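Long-range contacts in homoserine O-acetyltransferase (Bacillus anthracis str. 'Ames Ancestor', PDB 3I1I), which probably catalyses transfer of an acetyl group from acetyl-CoA to the side-chain hydroxyl of homoserine, a step on the way to methionine: residues T91-C95 / V104-P109; Q221-R225 / N265-S271. All coordinates share one frame; numbering follows the deposited sequence. Where two conformers were deposited one is given.

Contact 1 (T91-C95 / V104-P109); sequences TDNLC and VITTGP. With ACT (acetate ion), chain D.
Ile105 N comes in above the plane of the Asp92 carboxylate, 41° out of it and 2.8 Å from Asp92 OD2, along a nearly straight N-H line. The peptide carbonyl of Thr107 is used in a similar way, with Cys95 N standing above its plane at 2.9 Å from Thr107 O. At the carbonyl of Asn93 the donor is only slightly tilted; Thr106 OG1 gives its proton to Asn93 O at 2.8 Å. That hydroxyl faces the 91-95 segment because it is turned opposite its own backbone N (chi1 -162°), and it also accepts from Asn96 N. Leu94 CD2 lies alongside Thr107, 3.5 Å from Thr107 O and 4.0 Å from Thr107 CB, while Cys95 SG makes an apolar contact, 3.9 Å from Pro109 CD. Thr107 OG1 has its main partner in the backbone N of Gln28 on strand 24-34; an acetate ion, probably from the crystallisation liquor, is at best a weak second one. The two segments run nearly in the same direction after strand 87-91 of the alpha/beta hydrolase fold, and the Asn93 side chain lies near, without touching, the probable nucleophile elbow (Gly153, Ser155, Gly157). Asp92 OD2 also lies 3.1 Å from Ile105 O, acceptor against acceptor. The salt bridge of OD2 to Lys9 and the bond of OD1 to Ser55 N probably offset that repulsion and keep the buried carboxylate ionised.

Contact 2 (Q221-R225 / N265-S271); sequences QLANR and NKLTYRS
Two amide-to-hydroxyl hydrogen bonds join Gln221 to Thr268 and Asn224 to Ser271. The first is nearly straight, Gln221 NE2 to Thr268 OG1 at 2.9 Å, with the hydroxyl almost in the plane of the amide; Gln221 CG swings out opposite the backbone N (chi1 172°) and the chain stays extended, bringing the amide across Thr268 at about a right angle. Thr268 OG1 is itself bonded to Ile264 O one helical turn back, which fixes its rotation. The second bond, Asn224 ND2 to Ser271 OG, also 2.9 Å, is more bent, and the hydroxyl is tilted 32° from the amide plane. These helices, 217-228 and 259-270, belong to the helical insertion between strands 174-178 and 309-313, the usual place for the lid of an alpha/beta hydrolase; the axes of 221-225 and 265-270 approach to 9.0 Å, their N-to-C directions 110° apart. Apolar packing is modest: Thr268 CG2 lies 4.0 Å from Arg225 CA. Gln221 OE1 lies at the edge of the Tyr269 ring, near its plane, 3.7 Å from Tyr269 CD1. Charged and amide groups turn toward the second subunit. Arg225 NH2 lies 2.9 Å from Asn265 OD1, but at an angle too poor for a hydrogen bond. Arg225 NH1 forms a salt bridge with Glu198 and NE a hydrogen bond with Asn195, both of the second subunit, whose Gln194 bonds Asn265 OD1.

Overall arrangement
Following the chain from the N terminus, contact 1 comes first: the eight residues between its segments make a loop just after strand 87-91, closed before helix 129-142 begins. The chain then builds strands 150-154 and 174-178 and enters the helical insertion, where contact 2 closes a longer excursion of 39 residues between 221-225 and 265-271. The two are in series, neither nested nor crossed. The centres of contact 1 and contact 2 are about 22 Å apart, and the nearest atoms of contact 1 and contact 2 about 12 Å. Helix 277-289 touches both, through Pro109 and Asn224. Contact 1 is a buried loop contact beside the central sheet, tied to strand 24-34, whereas contact 2 is beside the second subunit.

Contact 1 (T91-C95 / V104-P109)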
# COMPACT_ATOMS: atom_id res chain seq x y z
N THR A 91 20.08 -8.63 -21.21
CA THR A 91 20.96 -8.60 -20.05
C THR A 91 20.17 -8.54 -18.73
O THR A 91 19.03 -8.08 -18.72
CB THR A 91 21.88 -7.33 -20.13
OG1 THR A 91 21.08 -6.16 -20.01
CG2 THR A 91 22.66 -7.27 -21.46
N ASP A 92 20.78 -8.97 -17.63
CA ASP A 92 20.18 -8.80 -16.32
C ASP A 92 20.40 -7.35 -15.80
O ASP A 92 21.50 -6.85 -15.82
CB ASP A 92 20.83 -9.72 -15.28
CG ASP A 92 20.63 -11.21 -15.56
OD1 ASP A 92 19.55 -11.63 -16.01
OD2 ASP A 92 21.60 -11.95 -15.24
N ASN A 93 19.35 -6.73 -15.28
CA ASN A 93 19.45 -5.40 -14.70
C ASN A 93 20.16 -5.41 -13.35
O ASN A 93 20.12 -6.42 -12.61
CB ASN A 93 18.04 -4.83 -14.54
CG ASN A 93 17.34 -4.65 -15.84
OD1 ASN A 93 17.97 -4.60 -16.90
ND2 ASN A 93 16.02 -4.51 -15.79
N LEU A 94 20.83 -4.31 -13.03
CA LEU A 94 21.30 -4.07 -11.64
C LEU A 94 20.16 -4.31 -10.58
O LEU A 94 18.98 -4.07 -10.85
CB LEU A 94 21.78 -2.62 -11.49
CG LEU A 94 23.16 -2.15 -11.97
CD1 LEU A 94 23.18 -0.61 -11.90
CD2 LEU A 94 24.27 -2.78 -11.09
N CYS A 95 20.56 -4.75 -9.39
CA CYS A 95 19.63 -5.08 -8.32
C CYS A 95 18.48 -6.01 -8.74
O CYS A 95 17.35 -5.87 -8.25
CB CYS A 95 19.05 -3.81 -7.73
SG CYS A 95 20.31 -2.69 -7.13
N VAL A 104 20.70 -15.99 -12.54
CA VAL A 104 20.74 -14.53 -12.57
C VAL A 104 22.10 -14.04 -12.15
O VAL A 104 22.64 -14.49 -11.15
CB VAL A 104 19.65 -13.98 -11.63
CG1 VAL A 104 19.86 -12.49 -11.26
CG2 VAL A 104 18.25 -14.28 -12.23
N ILE A 105 22.70 -13.13 -12.91
CA ILE A 105 23.99 -12.57 -12.50
C ILE A 105 23.86 -11.04 -12.44
O ILE A 105 23.67 -10.39 -13.46
CB ILE A 105 25.14 -12.99 -13.49
CG1 ILE A 105 25.29 -14.52 -13.51
CG2 ILE A 105 26.47 -12.31 -13.11
CD1 ILE A 105 25.84 -15.10 -14.84
N THR A 106 23.96 -10.50 -11.23
CA THR A 106 23.61 -9.10 -10.98
C THR A 106 24.55 -8.52 -9.95
O THR A 106 25.27 -9.26 -9.29
CB THR A 106 22.15 -8.98 -10.44
OG1 THR A 106 21.70 -7.64 -10.61
CG2 THR A 106 22.05 -9.37 -8.96
N THR A 107 24.53 -7.20 -9.82
CA THR A 107 25.14 -6.53 -8.67
C THR A 107 24.08 -5.72 -7.95
O THR A 107 23.34 -4.98 -8.56
CB THR A 107 26.30 -5.62 -9.09
OG1 THR A 107 27.21 -6.38 -9.88
CG2 THR A 107 27.02 -5.06 -7.86
N GLY A 108 24.02 -5.89 -6.63
CA GLY A 108 22.97 -5.30 -5.81
C GLY A 108 23.24 -5.45 -4.31
O GLY A 108 24.37 -5.79 -3.90
N PRO A 109 22.22 -5.19 -3.48
CA PRO A 109 22.38 -5.19 -2.05
C PRO A 109 22.78 -6.54 -1.46
O PRO A 109 23.33 -6.57 -0.36
CB PRO A 109 21.01 -4.76 -1.52
CG PRO A 109 20.24 -4.28 -2.67
CD PRO A 109 20.85 -4.83 -3.89
C ACT D . 30.27 -8.03 -7.69
O ACT D . 30.61 -7.46 -6.61
OXT ACT D . 29.05 -8.37 -7.75
CH3 ACT D . 31.23 -8.29 -8.82

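Contact 2 (Q221-R225 / N265-S271)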
# COMPACT_ATOMS: atom_id res chain seq x y z
N GLN A 221 5.24 -8.96 0.52
CA GLN A 221 3.99 -9.37 -0.07
C GLN A 221 3.08 -8.16 -0.32
O GLN A 221 2.40 -8.07 -1.32
CB GLN A 221 3.24 -10.41 0.78
CG GLN A 221 1.79 -10.70 0.24
CD GLN A 221 1.20 -12.00 0.73
OE1 GLN A 221 1.51 -12.46 1.83
NE2 GLN A 221 0.32 -12.61 -0.08
N LEU A 222 3.06 -7.25 0.63
CA LEU A 222 2.28 -6.02 0.48
C LEU A 222 2.81 -5.19 -0.70
O LEU A 222 2.04 -4.76 -1.56
CB LEU A 222 2.33 -5.26 1.81
CG LEU A 222 1.42 -4.07 2.04
CD1 LEU A 222 0.01 -4.28 1.48
CD2 LEU A 222 1.40 -3.81 3.57
N ALA A 223 4.13 -5.03 -0.78
CA ALA A 223 4.75 -4.37 -1.93
C ALA A 223 4.34 -5.03 -3.24
O ALA A 223 3.99 -4.37 -4.19
CB ALA A 223 6.31 -4.31 -1.78
N ASN A 224 4.35 -6.36 -3.27
CA ASN A 224 4.04 -7.12 -4.47
C ASN A 224 2.56 -7.04 -4.82
O ASN A 224 2.19 -6.94 -5.99
CB ASN A 224 4.42 -8.58 -4.25
CG ASN A 224 4.28 -9.42 -5.52
OD1 ASN A 224 4.93 -9.16 -6.52
ND2 ASN A 224 3.45 -10.44 -5.48
N ARG A 225 1.70 -7.07 -3.81
CA ARG A 225 0.28 -6.98 -4.06
C ARG A 225 -0.11 -5.62 -4.67
O ARG A 225 -0.92 -5.57 -5.59
CB ARG A 225 -0.53 -7.31 -2.80
CG ARG A 225 -1.99 -7.47 -3.08
CD ARG A 225 -2.72 -8.29 -2.05
NE ARG A 225 -2.63 -7.62 -0.79
CZ ARG A 225 -2.18 -8.15 0.34
NH1 ARG A 225 -2.10 -7.38 1.40
NH2 ARG A 225 -1.81 -9.41 0.43
N ASN A 265 -3.92 -13.34 -2.21
CA ASN A 265 -2.82 -13.59 -1.28
C ASN A 265 -1.94 -14.75 -1.75
O ASN A 265 -0.71 -14.66 -1.73
CB ASN A 265 -3.31 -13.95 0.10
CG ASN A 265 -3.68 -12.75 0.93
OD1 ASN A 265 -3.64 -11.60 0.46
ND2 ASN A 265 -4.11 -13.00 2.16
N LYS A 266 -2.59 -15.83 -2.18
CA LYS A 266 -1.87 -17.00 -2.63
C LYS A 266 -0.95 -16.66 -3.81
O LYS A 266 0.23 -17.02 -3.78
CB LYS A 266 -2.83 -18.11 -3.02
CG LYS A 266 -2.21 -19.48 -3.04
CD LYS A 266 -3.31 -20.60 -2.89
CE LYS A 266 -3.48 -21.49 -4.15
NZ LYS A 266 -2.89 -22.90 -3.97
N LEU A 267 -1.48 -15.98 -4.82
CA LEU A 267 -0.69 -15.61 -5.99
C LEU A 267 0.48 -14.71 -5.60
O LEU A 267 1.57 -14.89 -6.07
CB LEU A 267 -1.53 -14.86 -7.03
CG LEU A 267 -2.64 -15.64 -7.72
CD1 LEU A 267 -3.58 -14.69 -8.52
CD2 LEU A 267 -2.01 -16.72 -8.62
N THR A 268 0.23 -13.74 -4.74
CA THR A 268 1.22 -12.74 -4.49
C THR A 268 2.29 -13.27 -3.55
O THR A 268 3.43 -12.80 -3.59
CB THR A 268 0.62 -11.42 -3.97
OG1 THR A 268 -0.16 -11.66 -2.79
CG2 THR A 268 -0.22 -10.81 -5.02
N TYR A 269 1.93 -14.23 -2.71
CA TYR A 269 2.92 -14.88 -1.90
C TYR A 269 3.85 -15.72 -2.75
O TYR A 269 5.07 -15.66 -2.57
CB TYR A 269 2.31 -15.78 -0.88
CG TYR A 269 3.31 -16.26 0.14
CD1 TYR A 269 3.67 -15.44 1.20
CD2 TYR A 269 3.90 -17.53 0.04
CE1 TYR A 269 4.58 -15.87 2.16
CE2 TYR A 269 4.82 -17.97 1.01
CZ TYR A 269 5.15 -17.13 2.07
OH TYR A 269 6.05 -17.49 3.04
N ARG A 270 3.28 -16.50 -3.67
CA ARG A 270 4.05 -17.37 -4.55
C ARG A 270 5.08 -16.58 -5.34
O ARG A 270 6.22 -17.01 -5.47
CB ARG A 270 3.15 -18.11 -5.55
CG ARG A 270 3.69 -19.48 -5.93
CD ARG A 270 3.03 -20.59 -5.08
NE ARG A 270 1.69 -20.91 -5.58
CZ ARG A 270 0.77 -21.58 -4.90
NH1 ARG A 270 1.02 -22.01 -3.67
NH2 ARG A 270 -0.42 -21.80 -5.46
N SER A 271 4.70 -15.42 -5.85
CA SER A 271 5.64 -14.70 -6.69
C SER A 271 6.73 -13.94 -5.94
O SER A 271 7.58 -13.40 -6.56
CB SER A 271 4.92 -13.77 -7.68
OG SER A 271 4.41 -12.64 -7.03